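PDB 1G9U: outer protein YOPM from Yersinia pestis, which probably acts as a leucine-rich-repeat effector that alters host cell physiology and promotes bacterial survival in host tissues. Local coordinates for residues L126-P131 with K145-Q150. Sequence-based numbering, arbitrary orientation.
Sequences LSDLPP and KLPELQ. With ACT (acetate ion), chain F.
The ring of P147 meets four consecutive residues, L126 to L129, with different ring atoms. Its CD lies 3.8 Å from CB of L126 and also packs near that residue's carbonyl oxygen, its CG approaches the carbonyl oxygen of S127, and its CB comes 3.4 Å from OD1 of D128. CG of D128 stands anti to the carbonyl carbon, beside the backbone N (chi1 -77°), which brings the carboxylate to the proline. The side chain of L129 crosses that of P147 at about a right angle, with CD1 3.9 Å from CG of P147. Two longer leucine pairs flank the proline: CD1 of L126 with CD2 of L146 at 4.3 Å, and CD1 of L129 with CD2 of L149 at 4.4 Å.

This is stacking between successive turns of a leucine-rich-repeat solenoid, here repeats LRR 3 and LRR 4. The directions of 126-129 and 145-149 differ by 16°; L126 faces its counterpart L146, but D128 lies nearest P147, one position short of E148. An acetate, probably from the crystallisation liquor, has settled beside the proline. The backbone N of L129 gives acetate OXT a somewhat bent hydrogen bond of 2.8 Å (144°), while acetate O lies 2.7 Å from O of E148, the centre of an inverse gamma turn. OD1 of D128 is 3.1 Å from acetate OXT, a closeness of two acid groups that may favour protonation of one. Neighbouring turns continue the pattern, L126 resting on L106 and L149 on P169.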
ATOM      1  N   LEU A 126      39.445  -3.643   4.072  1.00 26.08           N
ATOM      2  CA  LEU A 126      39.964  -4.979   3.778  1.00 29.60           C
ATOM      3  C   LEU A 126      41.471  -4.971   3.649  1.00 36.40           C
ATOM      4  O   LEU A 126      41.959  -4.048   2.986  1.00 44.02           O
ATOM      5  CB  LEU A 126      39.482  -5.412   2.382  1.00 41.23           C
ATOM      6  CG  LEU A 126      38.273  -6.344   2.374  1.00 54.09           C
ATOM      7  CD1 LEU A 126      38.159  -7.015   1.016  1.00 68.15           C
ATOM      8  CD2 LEU A 126      38.390  -7.328   3.535  1.00 39.09           C
ATOM      9  N   SER A 127      42.261  -5.933   4.108  1.00 53.78           N
ATOM     10  CA  SER A 127      43.698  -5.821   3.760  1.00 59.88           C
ATOM     11  C   SER A 127      43.955  -6.499   2.417  1.00 47.71           C
ATOM     12  O   SER A 127      43.000  -7.061   1.855  1.00 39.22           O
ATOM     13  CB  SER A 127      44.589  -6.428   4.842  1.00 75.25           C
ATOM     14  OG  SER A 127      45.549  -5.512   5.342  1.00 96.36           O
ATOM     15  N   ASP A 128      45.196  -6.477   1.943  1.00 45.04           N
ATOM     16  CA  ASP A 128      45.520  -7.164   0.669  1.00 41.24           C
ATOM     17  C   ASP A 128      44.997  -8.576   0.665  1.00 30.32           C
ATOM     18  O   ASP A 128      44.703  -9.108   1.754  1.00 58.76           O
ATOM     19  CB  ASP A 128      47.025  -7.073   0.421  1.00 41.99           C
ATOM     20  CG  ASP A 128      47.446  -5.697  -0.077  1.00 47.97           C
ATOM     21  OD1 ASP A 128      46.903  -5.113  -1.046  1.00 47.24           O
ATOM     22  OD2 ASP A 128      48.375  -5.191   0.576  1.00 42.26           O
ATOM     23  N   LEU A 129      44.688  -9.254  -0.424  1.00 35.64           N
ATOM     24  CA  LEU A 129      43.989 -10.545  -0.196  1.00 40.81           C
ATOM     25  C   LEU A 129      44.813 -11.746  -0.578  1.00 40.53           C
ATOM     26  O   LEU A 129      45.862 -11.429  -1.169  1.00 32.85           O
ATOM     27  CB  LEU A 129      42.716 -10.466  -1.048  1.00 40.47           C
ATOM     28  CG  LEU A 129      42.039  -9.099  -0.802  1.00 41.77           C
ATOM     29  CD1 LEU A 129      41.567  -8.538  -2.119  1.00 30.02           C
ATOM     30  CD2 LEU A 129      40.956  -9.286   0.247  1.00 38.06           C
ATOM     31  N   PRO A 130      44.388 -12.990  -0.362  1.00 35.18           N
ATOM     32  CA  PRO A 130      45.163 -14.156  -0.825  1.00 40.17           C
ATOM     33  C   PRO A 130      45.462 -13.942  -2.304  1.00 46.80           C
ATOM     34  O   PRO A 130      44.736 -13.181  -2.958  1.00 28.60           O
ATOM     35  CB  PRO A 130      44.276 -15.374  -0.609  1.00 32.83           C
ATOM     36  CG  PRO A 130      43.106 -14.918   0.158  1.00 24.65           C
ATOM     37  CD  PRO A 130      43.169 -13.427   0.317  1.00 29.61           C
ATOM     38  N   PRO A 131      46.484 -14.507  -2.912  1.00 48.32           N
ATOM     39  CA  PRO A 131      46.809 -14.072  -4.291  1.00 40.73           C
ATOM     40  C   PRO A 131      46.058 -14.802  -5.401  1.00 27.83           C
ATOM     41  O   PRO A 131      46.033 -14.332  -6.560  1.00 28.29           O
ATOM     42  CB  PRO A 131      48.327 -14.294  -4.333  1.00 48.84           C
ATOM     43  CG  PRO A 131      48.691 -15.086  -3.120  1.00 49.12           C
ATOM     44  CD  PRO A 131      47.408 -15.559  -2.465  1.00 47.42           C
ATOM     45  N   LYS A 145      37.602   2.048   2.019  1.00 40.88           N
ATOM     46  CA  LYS A 145      38.596   1.863   0.967  1.00 61.83           C
ATOM     47  C   LYS A 145      39.023   0.405   0.813  1.00 49.04           C
ATOM     48  O   LYS A 145      39.006  -0.315   1.798  1.00 42.54           O
ATOM     49  CB  LYS A 145      39.845   2.723   1.160  1.00 88.71           C
ATOM     50  CG  LYS A 145      39.852   3.928   0.208  1.00109.89           C
ATOM     51  CD  LYS A 145      39.341   5.155   0.955  1.00124.19           C
ATOM     52  CE  LYS A 145      39.217   6.365   0.052  1.00132.60           C
ATOM     53  NZ  LYS A 145      38.366   7.424   0.682  1.00148.42           N
ATOM     54  N   LEU A 146      39.366  -0.003  -0.403  1.00 38.62           N
ATOM     55  CA  LEU A 146      39.769  -1.384  -0.661  1.00 28.11           C
ATOM     56  C   LEU A 146      41.250  -1.434  -0.993  1.00 23.76           C
ATOM     57  O   LEU A 146      41.782  -0.388  -1.338  1.00 29.49           O
ATOM     58  CB  LEU A 146      39.020  -1.967  -1.859  1.00 22.88           C
ATOM     59  CG  LEU A 146      37.503  -2.116  -1.770  1.00 25.97           C
ATOM     60  CD1 LEU A 146      36.915  -2.013  -3.167  1.00 21.12           C
ATOM     61  CD2 LEU A 146      37.194  -3.442  -1.086  1.00 24.29           C
ATOM     62  N   PRO A 147      41.886  -2.595  -0.971  1.00 27.31           N
ATOM     63  CA  PRO A 147      43.279  -2.661  -1.420  1.00 22.35           C
ATOM     64  C   PRO A 147      43.309  -2.474  -2.944  1.00 29.43           C
ATOM     65  O   PRO A 147      42.220  -2.308  -3.503  1.00 39.75           O
ATOM     66  CB  PRO A 147      43.694  -4.098  -1.123  1.00 30.58           C
ATOM     67  CG  PRO A 147      42.418  -4.864  -1.018  1.00 33.11           C
ATOM     68  CD  PRO A 147      41.349  -3.903  -0.569  1.00 28.14           C
ATOM     69  N   GLU A 148      44.467  -2.529  -3.559  1.00 36.92           N
ATOM     70  CA  GLU A 148      44.838  -2.387  -4.954  1.00 38.59           C
ATOM     71  C   GLU A 148      44.485  -3.631  -5.765  1.00 40.44           C
ATOM     72  O   GLU A 148      45.365  -4.466  -5.976  1.00 57.46           O
ATOM     73  CB  GLU A 148      46.346  -2.159  -5.074  1.00 49.70           C
ATOM     74  CG  GLU A 148      46.756  -0.777  -5.540  1.00 73.48           C
ATOM     75  CD  GLU A 148      47.168  -0.766  -7.003  1.00 92.99           C
ATOM     76  OE1 GLU A 148      47.114  -1.837  -7.649  1.00 97.52           O
ATOM     77  OE2 GLU A 148      47.534   0.310  -7.530  1.00123.80           O
ATOM     78  N   LEU A 149      43.237  -3.725  -6.176  1.00 42.01           N
ATOM     79  CA  LEU A 149      42.543  -4.807  -6.844  1.00 25.34           C
ATOM     80  C   LEU A 149      43.244  -5.209  -8.125  1.00 30.16           C
ATOM     81  O   LEU A 149      43.216  -6.399  -8.452  1.00 30.66           O
ATOM     82  CB  LEU A 149      41.070  -4.436  -7.142  1.00 20.39           C
ATOM     83  CG  LEU A 149      40.230  -4.230  -5.863  1.00 24.42           C
ATOM     84  CD1 LEU A 149      38.784  -3.881  -6.151  1.00 27.71           C
ATOM     85  CD2 LEU A 149      40.328  -5.457  -4.950  1.00 17.22           C
ATOM     86  N   GLN A 150      43.846  -4.264  -8.854  1.00 32.32           N
ATOM     87  CA  GLN A 150      44.400  -4.692 -10.138  1.00 39.94           C
ATOM     88  C   GLN A 150      45.666  -5.538  -9.998  1.00 43.60           C
ATOM     89  O   GLN A 150      46.176  -5.929 -11.051  1.00 37.23           O
ATOM     90  CB  GLN A 150      44.718  -3.508 -11.059  1.00 38.82           C
ATOM     91  CG  GLN A 150      46.066  -2.914 -10.622  1.00 49.46           C
ATOM     92  CD  GLN A 150      45.810  -1.505 -10.098  1.00 58.44           C
ATOM     93  OE1 GLN A 150      46.281  -0.574 -10.758  1.00 56.69           O
ATOM     94  NE2 GLN A 150      45.048  -1.451  -9.000  1.00 59.84           N
TER
HETATM   95  C   ACT F1005      45.343  -6.643  -3.411  1.00 74.48           C
HETATM   96  O   ACT F1005      44.915  -5.406  -3.493  1.00 83.69           O
HETATM   97  OXT ACT F1005      45.244  -7.359  -2.361  1.00 56.12           O
HETATM   98  CH3 ACT F1005      45.987  -7.322  -4.572  1.00 78.06           C